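Biofilm-associated surface protein (Staphylococcus aureus, PDB 7C7U) is a cell wall-anchored adhesion protein that promotes biofilm formation, probably by a calcium-modulated switch to functional amyloid. Local coordinates at residues N51-M61 / S133-L144; N208-T218 / L230-F241. All blocks are in the same frame, centred on the assembly; numbering follows the deposited sequence.

Interaction 1 (N51-M61 / S133-L144); sequences NIIPFDLHSYM and SQYTAKNGKIEL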
# COMPACT_ATOMS: atom_id res chain seq x y z
N ASN A 51 21.09 14.87 -24.18
CA ASN A 51 21.15 13.85 -23.16
C ASN A 51 20.76 14.39 -21.78
O ASN A 51 21.08 13.76 -20.77
CB ASN A 51 22.54 13.21 -23.11
CG ASN A 51 23.58 14.11 -22.49
OD1 ASN A 51 23.73 15.27 -22.89
ND2 ASN A 51 24.29 13.59 -21.49
N ILE A 52 20.11 15.56 -21.73
CA ILE A 52 19.69 16.18 -20.48
C ILE A 52 18.19 16.45 -20.53
O ILE A 52 17.68 17.01 -21.51
CB ILE A 52 20.45 17.49 -20.20
CG1 ILE A 52 21.95 17.21 -20.07
CG2 ILE A 52 19.90 18.19 -18.94
CD1 ILE A 52 22.76 18.36 -19.54
N ILE A 53 17.49 16.07 -19.46
CA ILE A 53 16.14 16.53 -19.20
C ILE A 53 16.22 17.60 -18.13
O ILE A 53 16.59 17.29 -16.98
CB ILE A 53 15.21 15.38 -18.77
CG1 ILE A 53 15.10 14.34 -19.88
CG2 ILE A 53 13.82 15.91 -18.42
CD1 ILE A 53 14.38 13.06 -19.43
N PRO A 54 15.93 18.86 -18.43
CA PRO A 54 16.01 19.91 -17.42
C PRO A 54 14.73 19.98 -16.58
O PRO A 54 13.65 19.54 -17.00
CB PRO A 54 16.18 21.17 -18.26
CG PRO A 54 15.34 20.88 -19.45
CD PRO A 54 15.51 19.40 -19.73
N PHE A 55 14.87 20.54 -15.39
CA PHE A 55 13.71 20.73 -14.52
C PHE A 55 13.98 21.84 -13.52
O PHE A 55 15.13 22.17 -13.21
CB PHE A 55 13.33 19.43 -13.78
CG PHE A 55 14.37 18.95 -12.78
CD1 PHE A 55 15.39 18.08 -13.18
CD2 PHE A 55 14.27 19.28 -11.44
CE1 PHE A 55 16.31 17.60 -12.27
CE2 PHE A 55 15.18 18.82 -10.52
CZ PHE A 55 16.21 17.97 -10.93
N ASP A 56 12.90 22.39 -13.00
CA ASP A 56 12.90 23.13 -11.75
C ASP A 56 12.11 22.33 -10.73
O ASP A 56 11.29 21.49 -11.08
CB ASP A 56 12.29 24.53 -11.91
CG ASP A 56 13.05 25.39 -12.90
OD1 ASP A 56 14.30 25.41 -12.86
OD2 ASP A 56 12.40 26.02 -13.75
N LEU A 57 12.38 22.59 -9.46
CA LEU A 57 11.64 21.96 -8.38
C LEU A 57 11.15 23.07 -7.46
O LEU A 57 11.97 23.83 -6.93
CB LEU A 57 12.52 20.95 -7.65
CG LEU A 57 11.86 19.95 -6.69
CD1 LEU A 57 10.71 19.16 -7.33
CD2 LEU A 57 12.94 19.02 -6.18
N HIS A 58 9.84 23.19 -7.29
CA HIS A 58 9.25 24.24 -6.47
C HIS A 58 8.66 23.66 -5.20
O HIS A 58 8.10 22.56 -5.20
CB HIS A 58 8.14 25.00 -7.22
CG HIS A 58 8.50 25.40 -8.62
ND1 HIS A 58 9.16 26.58 -8.92
CD2 HIS A 58 8.23 24.81 -9.81
CE1 HIS A 58 9.31 26.68 -10.23
NE2 HIS A 58 8.75 25.62 -10.79
N SER A 59 8.76 24.41 -4.10
CA SER A 59 8.05 23.97 -2.90
C SER A 59 7.78 25.15 -1.98
O SER A 59 8.35 26.24 -2.13
CB SER A 59 8.84 22.89 -2.16
OG SER A 59 8.10 22.42 -1.04
N TYR A 60 6.90 24.91 -1.02
CA TYR A 60 6.61 25.83 0.07
C TYR A 60 7.09 25.18 1.36
O TYR A 60 6.86 23.98 1.57
CB TYR A 60 5.11 26.15 0.16
CG TYR A 60 4.67 27.34 -0.66
CD1 TYR A 60 4.48 27.23 -2.04
CD2 TYR A 60 4.46 28.58 -0.07
CE1 TYR A 60 4.08 28.32 -2.81
CE2 TYR A 60 4.06 29.69 -0.83
CZ TYR A 60 3.88 29.55 -2.20
OH TYR A 60 3.49 30.64 -2.97
N MET A 61 7.79 25.95 2.20
CA MET A 61 8.28 25.45 3.47
C MET A 61 8.08 26.50 4.56
O MET A 61 8.23 27.70 4.31
CB MET A 61 9.75 25.03 3.40
CG MET A 61 10.71 26.12 3.00
SD MET A 61 12.42 25.66 3.37
CE MET A 61 12.26 25.04 5.05
N SER A 133 6.99 29.98 2.95
CA SER A 133 7.69 30.75 1.93
C SER A 133 7.92 29.88 0.70
O SER A 133 7.98 28.65 0.79
CB SER A 133 9.04 31.28 2.45
OG SER A 133 8.90 31.83 3.75
N GLN A 134 8.05 30.54 -0.45
CA GLN A 134 8.14 29.86 -1.73
C GLN A 134 9.60 29.77 -2.14
O GLN A 134 10.32 30.77 -2.11
CB GLN A 134 7.33 30.59 -2.80
CG GLN A 134 6.98 29.74 -4.04
CD GLN A 134 8.18 29.35 -4.91
OE1 GLN A 134 8.40 28.16 -5.20
NE2 GLN A 134 8.97 30.34 -5.33
N TYR A 135 10.04 28.56 -2.50
CA TYR A 135 11.40 28.34 -2.96
C TYR A 135 11.39 27.54 -4.25
O TYR A 135 10.56 26.65 -4.44
CB TYR A 135 12.23 27.62 -1.90
CG TYR A 135 12.50 28.47 -0.70
CD1 TYR A 135 13.25 29.64 -0.80
CD2 TYR A 135 12.00 28.12 0.54
CE1 TYR A 135 13.50 30.43 0.30
CE2 TYR A 135 12.24 28.91 1.65
CZ TYR A 135 12.99 30.05 1.53
OH TYR A 135 13.23 30.83 2.64
N THR A 136 12.32 27.87 -5.14
CA THR A 136 12.52 27.14 -6.37
C THR A 136 13.97 26.72 -6.41
O THR A 136 14.86 27.57 -6.27
CB THR A 136 12.18 27.98 -7.61
OG1 THR A 136 10.80 28.33 -7.59
CG2 THR A 136 12.48 27.19 -8.88
N ALA A 137 14.22 25.42 -6.57
CA ALA A 137 15.53 24.92 -6.94
C ALA A 137 15.61 24.93 -8.46
O ALA A 137 14.78 24.32 -9.14
CB ALA A 137 15.76 23.52 -6.38
N LYS A 138 16.58 25.65 -9.00
CA LYS A 138 16.65 25.84 -10.44
C LYS A 138 17.79 25.04 -11.04
O LYS A 138 18.63 24.46 -10.34
CB LYS A 138 16.81 27.33 -10.80
CG LYS A 138 15.77 28.24 -10.20
CD LYS A 138 16.00 29.67 -10.67
CE LYS A 138 14.84 30.57 -10.28
NZ LYS A 138 15.23 32.00 -10.34
N ASN A 139 17.81 25.04 -12.37
CA ASN A 139 18.87 24.41 -13.15
C ASN A 139 18.98 22.93 -12.86
O ASN A 139 20.09 22.38 -12.83
CB ASN A 139 20.22 25.10 -12.94
CG ASN A 139 21.14 24.93 -14.12
OD1 ASN A 139 20.76 25.19 -15.26
ND2 ASN A 139 22.36 24.47 -13.86
N GLY A 140 17.86 22.28 -12.58
CA GLY A 140 17.86 20.84 -12.41
C GLY A 140 18.22 20.17 -13.72
O GLY A 140 17.83 20.62 -14.80
N LYS A 141 19.03 19.10 -13.63
CA LYS A 141 19.48 18.36 -14.80
C LYS A 141 19.42 16.87 -14.51
O LYS A 141 20.10 16.38 -13.59
CB LYS A 141 20.91 18.76 -15.19
CG LYS A 141 21.07 20.24 -15.53
CD LYS A 141 22.48 20.53 -16.04
CE LYS A 141 22.68 22.03 -16.26
NZ LYS A 141 24.12 22.37 -16.50
N ILE A 142 18.64 16.15 -15.29
CA ILE A 142 18.69 14.68 -15.32
C ILE A 142 19.61 14.32 -16.46
O ILE A 142 19.28 14.54 -17.63
CB ILE A 142 17.30 14.06 -15.51
CG1 ILE A 142 16.34 14.51 -14.43
CG2 ILE A 142 17.37 12.48 -15.52
CD1 ILE A 142 14.89 14.29 -14.85
N GLU A 143 20.80 13.83 -16.14
CA GLU A 143 21.81 13.51 -17.14
C GLU A 143 21.73 12.03 -17.47
O GLU A 143 21.61 11.20 -16.56
CB GLU A 143 23.21 13.89 -16.64
CG GLU A 143 23.34 15.39 -16.31
CD GLU A 143 24.74 15.78 -15.88
OE1 GLU A 143 25.71 15.37 -16.55
OE2 GLU A 143 24.86 16.50 -14.86
N LEU A 144 21.76 11.71 -18.76
CA LEU A 144 21.52 10.37 -19.28
C LEU A 144 22.70 9.88 -20.11
O LEU A 144 23.40 10.67 -20.76
CB LEU A 144 20.26 10.34 -20.17
CG LEU A 144 18.98 10.97 -19.60
CD1 LEU A 144 17.93 11.18 -20.70
CD2 LEU A 144 18.44 10.10 -18.46
O HOH W 1 26.20 14.88 -19.60
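H58 and T136 face each other across two antiparallel strands, and their side chains close a polar bond beside the backbone ladder. ND1 of H58 lies 2.7 Å from T136 OG1, which sits in the plane of the imidazole at its edge; either atom could be the donor. CG of H58 is anti to the carbonyl carbon (chi1 -47°), which lays the ring alongside the threonine, both side chains pointing the same way. NE2 bonds D38, so both nitrogens are engaged and the ring's rotation is fixed.

The strands belong to the N-terminal mixed sheet, 52-61 also pairing with 36-39 and 133-144 with 84-90. Their main chains pair from I52 with E143 to M61 with S133, but a beta bulge between F55 and L57 shifts the register by one. There the bond from G140 N to F55 O is weak. With only hydrogens on its CA, G140 lets the F55 ring lie flat over it, a CH-pi contact with CA 3.5 Å from the centroid.

Beyond the first pair L144 N bonds N51 O, and N51 ND2 gives a nearly straight bond to L144 O (3.1 Å, 168°); a water links ND2 to E143 OE1. At the other end, M61 SD lies obliquely to the Y135 ring, 4.7 Å from its centroid, a Met-aromatic contact. Bonded to T136 and D38, the buried H58 probably helps hold three strands together.

Interaction 2 (N208-T218 / L230-F241); sequences NAFKASSGSAT and LIDQQIMKNGIF
The ring of F210 turns its edge to the face of F241, a T-shaped pair with centroids 4.8 Å apart and planes at 59°. CZ of F210 does the touching, lying over the F241 face but offset toward its rim. A209 CB is over one face of the F210 ring and also reaches F241 CD1, at 3.5 Å; a methyl is small enough to fit beside both rings. K237 CG lies at the F210 edge, near its plane, while I235 CG2 approaches obliquely.

The amide of N238 is held at both ends. Its ND2 bonds N208 O at 2.9 Å from above that carbonyl's plane, and its OD1 receives K211 NZ at 2.7 Å, nearly in line with the C=O bond. K211 bends at chi3 and chi4 (-64° and -53°), curling its ammonium back to the asparagine.

These residues lie at the open end of a beta hairpin, strands 210-220 and 228-237, away from its turn and at the margin of a five-stranded antiparallel sheet. A beta bulge between F210 and A212 shifts the register by one.

Further along, S213 suits its place because one hydroxyl can both accept and donate: S213 OG accepts a hydrogen bond from Q233 NE2 and donates one to Q234 O, 2.8 Å from OG. Q234 O thus serves two donors, the second being S214 N. Q233 OE1 turns to Y253 OH, and D232 forms a salt bridge with R326 of the adjoining strand.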
# COMPACT_ATOMS: atom_id res chain seq x y z
N ASN A 208 1.65 36.43 -16.38
CA ASN A 208 2.64 36.23 -15.32
C ASN A 208 2.03 35.81 -13.98
O ASN A 208 2.74 35.83 -12.96
CB ASN A 208 3.49 37.49 -15.14
CG ASN A 208 4.81 37.20 -14.45
OD1 ASN A 208 5.53 36.27 -14.82
ND2 ASN A 208 5.09 37.96 -13.40
N ALA A 209 0.75 35.43 -13.94
CA ALA A 209 0.09 35.15 -12.66
C ALA A 209 0.60 33.87 -12.00
O ALA A 209 0.73 33.80 -10.77
CB ALA A 209 -1.43 35.05 -12.87
N PHE A 210 0.87 32.84 -12.77
CA PHE A 210 1.09 31.52 -12.20
C PHE A 210 2.49 31.02 -12.53
O PHE A 210 3.03 31.29 -13.61
CB PHE A 210 0.03 30.54 -12.68
CG PHE A 210 -1.38 30.94 -12.30
CD1 PHE A 210 -1.75 31.04 -10.96
CD2 PHE A 210 -2.33 31.20 -13.28
CE1 PHE A 210 -3.05 31.41 -10.60
CE2 PHE A 210 -3.61 31.57 -12.95
CZ PHE A 210 -3.98 31.67 -11.59
N LYS A 211 3.11 30.34 -11.57
CA LYS A 211 4.48 29.89 -11.71
C LYS A 211 4.57 28.45 -12.21
O LYS A 211 5.41 28.12 -13.06
CB LYS A 211 5.20 30.01 -10.35
CG LYS A 211 6.66 29.69 -10.39
CD LYS A 211 7.25 29.59 -8.98
CE LYS A 211 7.18 30.92 -8.24
NZ LYS A 211 7.79 32.02 -9.04
N ALA A 212 3.71 27.57 -11.71
CA ALA A 212 3.86 26.16 -12.08
C ALA A 212 2.63 25.42 -11.60
O ALA A 212 1.88 25.93 -10.77
CB ALA A 212 5.12 25.57 -11.46
N SER A 213 2.43 24.21 -12.13
CA SER A 213 1.30 23.42 -11.69
C SER A 213 1.66 21.95 -11.73
O SER A 213 2.39 21.49 -12.60
CB SER A 213 0.07 23.66 -12.57
OG SER A 213 -1.04 22.91 -12.14
N SER A 214 1.10 21.21 -10.78
CA SER A 214 1.28 19.77 -10.78
C SER A 214 0.08 19.15 -10.09
O SER A 214 -0.73 19.84 -9.49
CB SER A 214 2.58 19.38 -10.08
OG SER A 214 2.39 19.49 -8.67
N GLY A 215 -0.06 17.83 -10.21
CA GLY A 215 -1.20 17.15 -9.66
C GLY A 215 -0.77 16.00 -8.77
O GLY A 215 0.39 15.60 -8.74
N SER A 216 -1.74 15.50 -8.01
CA SER A 216 -1.56 14.26 -7.28
C SER A 216 -2.86 13.48 -7.38
O SER A 216 -3.93 14.07 -7.42
CB SER A 216 -1.19 14.52 -5.81
OG SER A 216 -2.26 15.12 -5.11
N ALA A 217 -2.75 12.16 -7.46
CA ALA A 217 -3.91 11.29 -7.57
C ALA A 217 -3.79 10.24 -6.48
O ALA A 217 -2.74 9.60 -6.37
CB ALA A 217 -4.01 10.64 -8.96
N THR A 218 -4.82 10.09 -5.67
CA THR A 218 -4.78 9.21 -4.51
C THR A 218 -6.08 8.43 -4.41
O THR A 218 -7.08 8.77 -5.04
CB THR A 218 -4.55 9.98 -3.20
OG1 THR A 218 -5.52 11.02 -3.07
CG2 THR A 218 -3.15 10.58 -3.15
N LEU A 230 -9.12 10.72 -5.71
CA LEU A 230 -9.02 12.18 -5.61
C LEU A 230 -7.89 12.65 -6.51
O LEU A 230 -6.76 12.19 -6.38
CB LEU A 230 -8.76 12.63 -4.17
CG LEU A 230 -9.68 12.11 -3.07
CD1 LEU A 230 -9.25 12.70 -1.75
CD2 LEU A 230 -11.13 12.47 -3.37
N ILE A 231 -8.19 13.60 -7.39
CA ILE A 231 -7.21 14.13 -8.32
C ILE A 231 -7.06 15.60 -7.97
O ILE A 231 -7.95 16.39 -8.28
CB ILE A 231 -7.65 13.94 -9.77
CG1 ILE A 231 -7.84 12.44 -10.05
CG2 ILE A 231 -6.61 14.54 -10.76
CD1 ILE A 231 -8.96 12.20 -11.00
N ASP A 232 -5.99 15.96 -7.25
CA ASP A 232 -5.83 17.31 -6.71
C ASP A 232 -4.77 18.06 -7.50
O ASP A 232 -3.60 17.67 -7.49
CB ASP A 232 -5.41 17.30 -5.24
CG ASP A 232 -6.45 16.67 -4.32
OD1 ASP A 232 -7.66 16.74 -4.63
OD2 ASP A 232 -6.06 16.14 -3.27
N GLN A 233 -5.16 19.17 -8.11
CA GLN A 233 -4.21 20.00 -8.84
C GLN A 233 -3.82 21.21 -7.98
O GLN A 233 -4.68 21.83 -7.35
CB GLN A 233 -4.80 20.46 -10.17
CG GLN A 233 -3.85 21.35 -11.00
CD GLN A 233 -4.40 21.66 -12.38
OE1 GLN A 233 -5.49 21.21 -12.73
NE2 GLN A 233 -3.66 22.46 -13.16
N GLN A 234 -2.53 21.53 -7.94
CA GLN A 234 -2.05 22.76 -7.33
C GLN A 234 -1.48 23.65 -8.43
O GLN A 234 -0.79 23.17 -9.32
CB GLN A 234 -0.94 22.48 -6.30
CG GLN A 234 -1.19 21.28 -5.38
CD GLN A 234 -2.07 21.59 -4.17
OE1 GLN A 234 -2.30 22.74 -3.84
NE2 GLN A 234 -2.55 20.54 -3.51
N ILE A 235 -1.79 24.95 -8.36
CA ILE A 235 -1.21 25.96 -9.24
C ILE A 235 -0.56 27.01 -8.33
O ILE A 235 -1.26 27.78 -7.66
CB ILE A 235 -2.26 26.60 -10.15
CG1 ILE A 235 -3.02 25.54 -10.92
CG2 ILE A 235 -1.58 27.58 -11.16
CD1 ILE A 235 -4.34 26.04 -11.49
N MET A 236 0.76 27.01 -8.29
CA MET A 236 1.49 27.97 -7.49
C MET A 236 1.48 29.33 -8.19
O MET A 236 1.58 29.42 -9.43
CB MET A 236 2.93 27.52 -7.28
CG MET A 236 3.07 26.23 -6.48
SD MET A 236 4.78 25.94 -5.97
CE MET A 236 5.53 27.47 -6.54
N LYS A 237 1.35 30.38 -7.40
CA LYS A 237 1.29 31.75 -7.91
C LYS A 237 2.67 32.39 -7.95
O LYS A 237 3.55 32.06 -7.14
CB LYS A 237 0.39 32.62 -7.04
CG LYS A 237 -1.09 32.29 -7.09
CD LYS A 237 -1.86 33.32 -6.24
CE LYS A 237 -3.33 32.97 -6.16
NZ LYS A 237 -4.09 34.02 -5.41
N ASN A 238 2.87 33.31 -8.90
CA ASN A 238 4.02 34.20 -8.84
C ASN A 238 3.81 35.35 -7.86
O ASN A 238 4.78 35.85 -7.29
CB ASN A 238 4.33 34.79 -10.21
CG ASN A 238 5.06 33.82 -11.11
OD1 ASN A 238 5.90 33.06 -10.64
ND2 ASN A 238 4.74 33.84 -12.39
N GLY A 239 2.57 35.80 -7.68
CA GLY A 239 2.31 36.92 -6.80
C GLY A 239 1.00 36.80 -6.04
O GLY A 239 0.78 35.81 -5.31
N ILE A 240 0.12 37.78 -6.21
CA ILE A 240 -1.12 37.78 -5.45
C ILE A 240 -2.31 37.84 -6.39
O ILE A 240 -3.27 38.59 -6.16
CB ILE A 240 -1.15 38.94 -4.43
CG1 ILE A 240 -0.72 40.26 -5.10
CG2 ILE A 240 -0.27 38.59 -3.22
CD1 ILE A 240 -1.16 41.52 -4.34
N PHE A 241 -2.27 37.02 -7.43
CA PHE A 241 -3.30 36.96 -8.46
C PHE A 241 -4.70 37.03 -7.87
O PHE A 241 -5.01 36.40 -6.86
CB PHE A 241 -3.16 35.67 -9.28
CG PHE A 241 -4.29 35.44 -10.22
CD1 PHE A 241 -4.41 36.18 -11.39
CD2 PHE A 241 -5.26 34.50 -9.93
CE1 PHE A 241 -5.46 35.97 -12.25
CE2 PHE A 241 -6.32 34.28 -10.79
CZ PHE A 241 -6.42 35.02 -11.96
O HOH W 2 0.17 35.81 -8.97
O HOH W 3 -4.89 13.56 -4.21
O HOH W 4 -1.78 18.02 -5.42

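Interaction 1 and interaction 2 pair strands of different sheets, and the two sheets meet where H58, Y60 and Q134 pack on K211, A212 and M236. H58 CD2 lies 3.6 Å from A212 CB, so the small alanine leaves room for the imidazole. Interaction 2 is the more buried of the two and joins neighbours in sequence through a hairpin; interaction 1 is only partly buried and brings together strands 72 residues apart. Both combine an antiparallel ladder with a bulge. In interaction 2 the aromatic and asparagine contacts gather at the hairpin's open end, whereas both strands of interaction 1 are paired on their other sides too, and H58 looks across to the second sheet.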